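Local coordinates for putative lipoprotein (Bacteroides fragilis, PDB 3QNK) that is of unknown specificity but, as a SusD-like outer-membrane lipoprotein, probably binds glycans for uptake into the cell, at residues B[186-191]-B[202-207]; B[196-201]-B[399-404]. One frame throughout, in Å; residues are numbered along the deposited sequence.

Interaction 1. Residues B[186-191]-B[202-207]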
ATOM      1  N   ALA B 186      29.177   2.559   8.373  1.00 52.12           N
ATOM      2  CA  ALA B 186      28.610   1.370   9.004  1.00 49.64           C
ATOM      3  C   ALA B 186      27.671   0.629   8.026  1.00 52.51           C
ATOM      4  O   ALA B 186      27.806  -0.587   7.894  1.00 51.98           O
ATOM      5  CB  ALA B 186      27.878   1.741  10.279  1.00 50.11           C
ATOM      6  N   LEU B 187      26.799   1.350   7.282  1.00 48.77           N
ATOM      7  CA  LEU B 187      25.927   0.678   6.322  1.00 48.17           C
ATOM      8  C   LEU B 187      26.760   0.106   5.197  1.00 53.15           C
ATOM      9  O   LEU B 187      26.512  -1.040   4.814  1.00 55.71           O
ATOM     10  CB  LEU B 187      24.796   1.580   5.777  1.00 48.77           C
ATOM     11  CG  LEU B 187      23.658   0.889   4.945  1.00 52.08           C
ATOM     12  CD1 LEU B 187      22.994  -0.236   5.701  1.00 50.00           C
ATOM     13  CD2 LEU B 187      22.605   1.884   4.493  1.00 54.19           C
ATOM     14  N   LYS B 188      27.797   0.843   4.744  1.00 47.08           N
ATOM     15  CA  LYS B 188      28.715   0.439   3.681  1.00 46.75           C
ATOM     16  C   LYS B 188      29.330  -0.913   4.012  1.00 54.10           C
ATOM     17  O   LYS B 188      29.242  -1.821   3.182  1.00 53.66           O
ATOM     18  CB  LYS B 188      29.806   1.507   3.458  1.00 50.84           C
ATOM     19  CG  LYS B 188      30.415   1.555   2.061  1.00 54.36           C
ATOM     20  CD  LYS B 188      31.211   2.829   1.756  1.00 48.01           C
ATOM     21  CE  LYS B 188      32.418   2.555   0.863  1.00 64.93           C
ATOM     22  NZ  LYS B 188      33.692   2.318   1.626  1.00 87.21           N
ATOM     23  N   SER B 189      29.867  -1.083   5.252  1.00 52.53           N
ATOM     24  CA  SER B 189      30.504  -2.339   5.690  1.00 51.37           C
ATOM     25  C   SER B 189      29.532  -3.534   5.615  1.00 57.24           C
ATOM     26  O   SER B 189      29.967  -4.611   5.203  1.00 58.14           O
ATOM     27  CB  SER B 189      31.084  -2.212   7.100  1.00 51.85           C
ATOM     28  OG  SER B 189      30.113  -2.204   8.134  1.00 54.30           O
ATOM     29  N   ARG B 190      28.231  -3.358   5.976  1.00 51.90           N
ATOM     30  CA  ARG B 190      27.253  -4.450   5.893  1.00 50.22           C
ATOM     31  C   ARG B 190      26.940  -4.792   4.445  1.00 53.86           C
ATOM     32  O   ARG B 190      26.973  -5.978   4.095  1.00 51.84           O
ATOM     33  CB  ARG B 190      25.966  -4.107   6.628  1.00 49.95           C
ATOM     34  CG  ARG B 190      25.088  -5.329   6.821  1.00 56.12           C
ATOM     35  CD  ARG B 190      23.669  -4.913   7.071  1.00 61.61           C
ATOM     36  NE  ARG B 190      23.524  -4.322   8.398  1.00 60.46           N
ATOM     37  CZ  ARG B 190      22.381  -3.875   8.904  1.00 72.42           C
ATOM     38  NH1 ARG B 190      21.262  -3.932   8.190  1.00 74.23           N
ATOM     39  NH2 ARG B 190      22.348  -3.361  10.127  1.00 45.76           N
ATOM     40  N   VAL B 191      26.653  -3.746   3.593  1.00 51.73           N
ATOM     41  CA  VAL B 191      26.384  -3.895   2.153  1.00 51.06           C
ATOM     42  C   VAL B 191      27.587  -4.626   1.467  1.00 54.41           C
ATOM     43  O   VAL B 191      27.373  -5.569   0.693  1.00 54.62           O
ATOM     44  CB  VAL B 191      26.063  -2.537   1.495  1.00 55.99           C
ATOM     45  CG1 VAL B 191      25.852  -2.684  -0.000  1.00 56.22           C
ATOM     46  CG2 VAL B 191      24.825  -1.921   2.120  1.00 55.94           C
ATOM     47  N   ILE B 202      36.755  -4.339   5.790  1.00 53.03           N
ATOM     48  CA  ILE B 202      37.836  -4.041   6.720  1.00 51.83           C
ATOM     49  C   ILE B 202      38.173  -2.537   6.703  1.00 56.31           C
ATOM     50  O   ILE B 202      38.364  -1.944   7.773  1.00 56.31           O
ATOM     51  CB  ILE B 202      39.077  -4.926   6.403  1.00 54.57           C
ATOM     52  CG1 ILE B 202      38.726  -6.417   6.567  1.00 52.81           C
ATOM     53  CG2 ILE B 202      40.283  -4.527   7.295  1.00 55.96           C
ATOM     54  CD1 ILE B 202      39.637  -7.390   5.886  1.00 53.34           C
ATOM     55  N   LYS B 203      38.219  -1.944   5.501  1.00 53.24           N
ATOM     56  CA  LYS B 203      38.520  -0.535   5.281  1.00 53.60           C
ATOM     57  C   LYS B 203      37.392   0.330   5.839  1.00 60.38           C
ATOM     58  O   LYS B 203      37.668   1.301   6.554  1.00 63.08           O
ATOM     59  CB  LYS B 203      38.758  -0.251   3.797  1.00 55.07           C
ATOM     60  CG  LYS B 203      40.088  -0.801   3.259  1.00 66.32           C
ATOM     61  CD  LYS B 203      40.518  -0.117   1.947  1.00 73.01           C
ATOM     62  CE  LYS B 203      41.152  -1.039   0.929  1.00 76.31           C
ATOM     63  NZ  LYS B 203      40.240  -1.318  -0.226  1.00 87.91           N
ATOM     64  N   SER B 204      36.124  -0.049   5.567  1.00 55.70           N
ATOM     65  CA  SER B 204      34.943   0.661   6.070  1.00 55.02           C
ATOM     66  C   SER B 204      34.873   0.636   7.609  1.00 59.48           C
ATOM     67  O   SER B 204      34.622   1.673   8.224  1.00 60.25           O
ATOM     68  CB  SER B 204      33.677   0.074   5.477  1.00 55.19           C
ATOM     69  OG  SER B 204      33.658   0.351   4.092  1.00 66.38           O
ATOM     70  N   CYS B 205      35.164  -0.529   8.215  1.00 55.02           N
ATOM     71  CA  CYS B 205      35.193  -0.739   9.662  1.00 53.88           C
ATOM     72  C   CYS B 205      36.276   0.125  10.296  1.00 61.70           C
ATOM     73  O   CYS B 205      36.023   0.736  11.336  1.00 64.06           O
ATOM     74  CB  CYS B 205      35.405  -2.213   9.989  1.00 52.69           C
ATOM     75  SG  CYS B 205      34.009  -3.276   9.580  1.00 54.44           S
ATOM     76  N   ALA B 206      37.465   0.215   9.649  1.00 58.82           N
ATOM     77  CA  ALA B 206      38.615   1.009  10.129  1.00 59.71           C
ATOM     78  C   ALA B 206      38.219   2.481  10.301  1.00 67.81           C
ATOM     79  O   ALA B 206      38.673   3.149  11.238  1.00 68.09           O
ATOM     80  CB  ALA B 206      39.785   0.882   9.163  1.00 60.18           C
ATOM     81  N   GLU B 207      37.319   2.958   9.418  1.00 64.34           N
ATOM     82  CA  GLU B 207      36.834   4.323   9.444  1.00 64.04           C
ATOM     83  C   GLU B 207      35.920   4.586  10.643  1.00 66.13           C
ATOM     84  O   GLU B 207      36.053   5.621  11.283  1.00 68.82           O
ATOM     85  CB  GLU B 207      36.122   4.662   8.131  1.00 64.82           C
ATOM     86  CG  GLU B 207      37.081   4.804   6.963  1.00 70.96           C
ATOM     87  CD  GLU B 207      38.245   5.750   7.157  1.00 83.98           C
ATOM     88  OE1 GLU B 207      38.049   6.853   7.720  1.00 83.58           O
ATOM     89  OE2 GLU B 207      39.363   5.375   6.740  1.00 74.40           O
TER
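A helical hairpin of the SusD-like fold is formed here, where S189 of helix 181-194 meets S204 of helix 198-209. The two helices are consecutive in the chain. Their short segments run antiparallel, with 160° between their directions and axes 8.4 Å apart at the closest approach. Small residues allow this spacing. The CA atoms of S189 and S204 are 5.4 Å apart, the nearest pair of the two segments. Their side chains meet through carbon: S189 CB lies 3.8 Å from S204 CB. C205 adds its sulfur to the same side chain, with SG 4.0 Å from S189 CB.

The hydroxyl of S189 is not used across the hairpin. At chi1 74° it lies between its own N and carbonyl carbon, and this turns OG back along its helix. There it donates to A186 O over 2.8 Å, tilted 22° from the carbonyl plane. N397 of helix 391-405 also bonds this hydroxyl, so a buried polar atom is held twice.

The one hydrogen bond between the segments joins K188 to S204. K188 leaves its helix with CG anti to N, then bends at its last two torsions. The chain passes alongside S204 OG, and NZ donates to that oxygen over 3.2 Å. E192, outside the two segments, is the stronger partner of S204 OG, through a hydrogen bond to OE1. The OE2 atom of E192 is only a long, weak ion-pair partner of K188 NZ. Lysine, serine and glutamate thus form a small polar cluster, and the nearby carboxylate would be expected to favour the charged lysine. Close serine contacts at the centre and a polar group beside them join this antiparallel helix pair, a building unit of the alpha-alpha superhelix.

Interaction 2. Residues B[196-201]-B[399-404]; sequences KRYEDV and AEARLE
Y198 and A401 face each other where the start of helix 198-209 lies against helix 391-405. Their CA atoms, the nearest pair of the two segments, are 4.5 Å apart. A401 CB fits against the first turn, 3.4 Å from Y198 O and 3.6 Å from V201 CB. E404, one turn further on, covers a face of the Y198 ring. Its CB makes a CH-pi contact 3.6 Å from the ring centroid and 20° off the normal, while CG passes above CZ. The carboxylate plane is turned 33° from the ring. Y198 CG is anti to the carbonyl carbon (chi1 -54°), which sets the ring alongside helix 391-405. K196 O lies over the opposite face, near the rim.

Further out, the acid end of E404 forms a salt bridge with R436 of helix 432-446. L193 of helix 181-194 also touches Y198. K196 has positive phi and closes that helix as the C-prime residue of a Schellman motif. R197 follows as the N-cap of the next one. A short turn between consecutive helices, then a helix whose Y198 and V201 pack on a helix distant in sequence, is consistent with the alpha-alpha superhelix of this SusD-like protein.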
ATOM      1  N   LYS B 196      30.214 -10.003  -0.263  1.00 47.09           N
ATOM      2  CA  LYS B 196      31.502 -10.671  -0.073  1.00 47.02           C
ATOM      3  C   LYS B 196      32.723  -9.824  -0.547  1.00 53.58           C
ATOM      4  O   LYS B 196      33.751 -10.388  -0.957  1.00 56.10           O
ATOM      5  CB  LYS B 196      31.521 -12.077  -0.741  1.00 48.71           C
ATOM      6  CG  LYS B 196      30.407 -13.005  -0.277  1.00 49.80           C
ATOM      7  CD  LYS B 196      30.704 -14.411  -0.682  1.00 70.40           C
ATOM      8  CE  LYS B 196      29.810 -15.453  -0.054  1.00 83.89           C
ATOM      9  NZ  LYS B 196      30.083 -16.808  -0.626  1.00 87.36           N
ATOM     10  N   ARG B 197      32.642  -8.484  -0.390  1.00 48.08           N
ATOM     11  CA  ARG B 197      33.721  -7.540  -0.684  1.00 48.36           C
ATOM     12  C   ARG B 197      34.510  -7.322   0.599  1.00 53.94           C
ATOM     13  O   ARG B 197      34.506  -6.232   1.168  1.00 54.57           O
ATOM     14  CB  ARG B 197      33.141  -6.208  -1.228  1.00 48.12           C
ATOM     15  CG  ARG B 197      32.217  -6.384  -2.408  1.00 44.30           C
ATOM     16  CD  ARG B 197      31.783  -5.063  -2.984  1.00 58.02           C
ATOM     17  NE  ARG B 197      30.768  -5.270  -4.012  1.00 57.95           N
ATOM     18  CZ  ARG B 197      30.530  -4.446  -5.026  1.00 67.53           C
ATOM     19  NH1 ARG B 197      31.239  -3.330  -5.169  1.00 52.94           N
ATOM     20  NH2 ARG B 197      29.592  -4.736  -5.913  1.00 61.22           N
ATOM     21  N   TYR B 198      35.167  -8.381   1.068  1.00 52.25           N
ATOM     22  CA  TYR B 198      35.855  -8.446   2.364  1.00 52.87           C
ATOM     23  C   TYR B 198      36.983  -7.422   2.553  1.00 59.54           C
ATOM     24  O   TYR B 198      37.017  -6.769   3.616  1.00 61.48           O
ATOM     25  CB  TYR B 198      36.368  -9.870   2.644  1.00 53.14           C
ATOM     26  CG  TYR B 198      35.299 -10.936   2.543  1.00 53.03           C
ATOM     27  CD1 TYR B 198      34.123 -10.849   3.290  1.00 53.99           C
ATOM     28  CD2 TYR B 198      35.458 -12.037   1.704  1.00 53.93           C
ATOM     29  CE1 TYR B 198      33.128 -11.817   3.190  1.00 54.40           C
ATOM     30  CE2 TYR B 198      34.475 -13.028   1.614  1.00 53.90           C
ATOM     31  CZ  TYR B 198      33.317 -12.919   2.370  1.00 62.01           C
ATOM     32  OH  TYR B 198      32.328 -13.874   2.311  1.00 63.64           O
ATOM     33  N   GLU B 199      37.868  -7.245   1.539  1.00 54.63           N
ATOM     34  CA  GLU B 199      38.955  -6.248   1.651  1.00 53.86           C
ATOM     35  C   GLU B 199      38.356  -4.850   1.907  1.00 59.08           C
ATOM     36  O   GLU B 199      38.897  -4.093   2.722  1.00 60.61           O
ATOM     37  CB  GLU B 199      39.881  -6.260   0.429  1.00 55.12           C
ATOM     38  N   ASP B 200      37.174  -4.570   1.304  1.00 55.04           N
ATOM     39  CA  ASP B 200      36.451  -3.305   1.462  1.00 55.46           C
ATOM     40  C   ASP B 200      35.808  -3.166   2.841  1.00 60.04           C
ATOM     41  O   ASP B 200      35.886  -2.077   3.408  1.00 60.70           O
ATOM     42  CB  ASP B 200      35.388  -3.129   0.372  1.00 57.27           C
ATOM     43  CG  ASP B 200      35.949  -2.972  -1.027  1.00 77.59           C
ATOM     44  OD1 ASP B 200      36.696  -1.978  -1.274  1.00 79.15           O
ATOM     45  OD2 ASP B 200      35.662  -3.842  -1.874  1.00 88.56           O
ATOM     46  N   VAL B 201      35.181  -4.253   3.384  1.00 55.64           N
ATOM     47  CA  VAL B 201      34.545  -4.275   4.712  1.00 54.59           C
ATOM     48  C   VAL B 201      35.517  -3.774   5.780  1.00 58.34           C
ATOM     49  O   VAL B 201      35.156  -2.887   6.553  1.00 58.26           O
ATOM     50  CB  VAL B 201      34.020  -5.679   5.098  1.00 58.45           C
ATOM     51  CG1 VAL B 201      33.391  -5.680   6.490  1.00 57.91           C
ATOM     52  CG2 VAL B 201      33.025  -6.201   4.084  1.00 57.80           C
ATOM     53  N   ALA B 399      35.409  -8.985  11.832  1.00 50.19           N
ATOM     54  CA  ALA B 399      35.835 -10.348  12.173  1.00 49.86           C
ATOM     55  C   ALA B 399      35.566 -11.309  11.007  1.00 53.88           C
ATOM     56  O   ALA B 399      36.456 -12.071  10.610  1.00 56.13           O
ATOM     57  CB  ALA B 399      35.116 -10.825  13.422  1.00 49.93           C
ATOM     58  N   GLU B 400      34.375 -11.178  10.398  1.00 45.93           N
ATOM     59  CA  GLU B 400      33.933 -11.983   9.296  1.00 44.92           C
ATOM     60  C   GLU B 400      34.805 -11.776   8.051  1.00 55.44           C
ATOM     61  O   GLU B 400      35.267 -12.773   7.474  1.00 59.47           O
ATOM     62  CB  GLU B 400      32.459 -11.706   9.002  1.00 44.94           C
ATOM     63  CG  GLU B 400      31.852 -12.774   8.121  1.00 52.43           C
ATOM     64  CD  GLU B 400      30.346 -12.854   7.996  1.00 68.35           C
ATOM     65  OE1 GLU B 400      29.630 -12.355   8.899  1.00 58.74           O
ATOM     66  OE2 GLU B 400      29.893 -13.522   7.036  1.00 58.06           O
ATOM     67  N   ALA B 401      35.034 -10.512   7.635  1.00 52.06           N
ATOM     68  CA  ALA B 401      35.849 -10.170   6.470  1.00 52.52           C
ATOM     69  C   ALA B 401      37.307 -10.524   6.694  1.00 58.14           C
ATOM     70  O   ALA B 401      37.947 -11.022   5.772  1.00 59.27           O
ATOM     71  CB  ALA B 401      35.720  -8.701   6.151  1.00 53.52           C
ATOM     72  N   ARG B 402      37.823 -10.311   7.915  1.00 54.46           N
ATOM     73  CA  ARG B 402      39.214 -10.628   8.241  1.00 55.31           C
ATOM     74  C   ARG B 402      39.470 -12.096   8.120  1.00 61.34           C
ATOM     75  O   ARG B 402      40.476 -12.468   7.514  1.00 63.21           O
ATOM     76  CB  ARG B 402      39.606 -10.163   9.632  1.00 51.75           C
ATOM     77  CG  ARG B 402      40.007  -8.738   9.597  1.00 57.58           C
ATOM     78  CD  ARG B 402      40.010  -8.098  10.956  1.00 58.22           C
ATOM     79  NE  ARG B 402      40.143  -6.660  10.784  1.00 54.37           N
ATOM     80  CZ  ARG B 402      41.298  -6.018  10.734  1.00 66.29           C
ATOM     81  NH1 ARG B 402      42.438  -6.677  10.916  1.00 44.54           N
ATOM     82  NH2 ARG B 402      41.326  -4.707  10.509  1.00 52.44           N
ATOM     83  N   LEU B 403      38.558 -12.937   8.630  1.00 56.00           N
ATOM     84  CA  LEU B 403      38.763 -14.376   8.515  1.00 56.05           C
ATOM     85  C   LEU B 403      38.831 -14.811   7.047  1.00 61.00           C
ATOM     86  O   LEU B 403      39.806 -15.461   6.656  1.00 62.25           O
ATOM     87  CB  LEU B 403      37.680 -15.180   9.249  1.00 54.96           C
ATOM     88  CG  LEU B 403      37.929 -16.659   9.161  1.00 59.42           C
ATOM     89  CD1 LEU B 403      38.370 -17.206  10.451  1.00 60.52           C
ATOM     90  CD2 LEU B 403      36.771 -17.364   8.574  1.00 60.41           C
ATOM     91  N   GLU B 404      37.831 -14.401   6.227  1.00 55.43           N
ATOM     92  CA  GLU B 404      37.766 -14.753   4.809  1.00 54.75           C
ATOM     93  C   GLU B 404      38.977 -14.260   4.011  1.00 60.39           C
ATOM     94  O   GLU B 404      39.300 -14.832   2.982  1.00 61.72           O
ATOM     95  CB  GLU B 404      36.478 -14.222   4.184  1.00 55.06           C
ATOM     96  CG  GLU B 404      35.193 -14.778   4.786  1.00 58.92           C
ATOM     97  CD  GLU B 404      35.046 -16.289   4.879  1.00 73.40           C
ATOM     98  OE1 GLU B 404      35.708 -17.027   4.110  1.00 63.86           O
ATOM     99  OE2 GLU B 404      34.247 -16.733   5.733  1.00 63.38           O
TER

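Overall arrangement
Both interactions use helix 198-209. Interaction 1 joins it to its neighbour in sequence, helix 181-194, and interaction 2 joins its start to the distant helix 391-405. Their centres are about 10 Å apart. They touch directly: I202 of interaction 1 packs CG1 on A401 CB of interaction 2, 3.8 Å away. More of the touching residues of interaction 1 are buried, though interaction 2 covers more surface. The hydrogen bond of interaction 1 comes from its partly exposed lysine. Interaction 2 has none and relies on apolar and CH-pi contacts. The carboxylate of E404 finds its partner on helix 432-446. Through I202 and A401 the three helices link early and late parts of the chain.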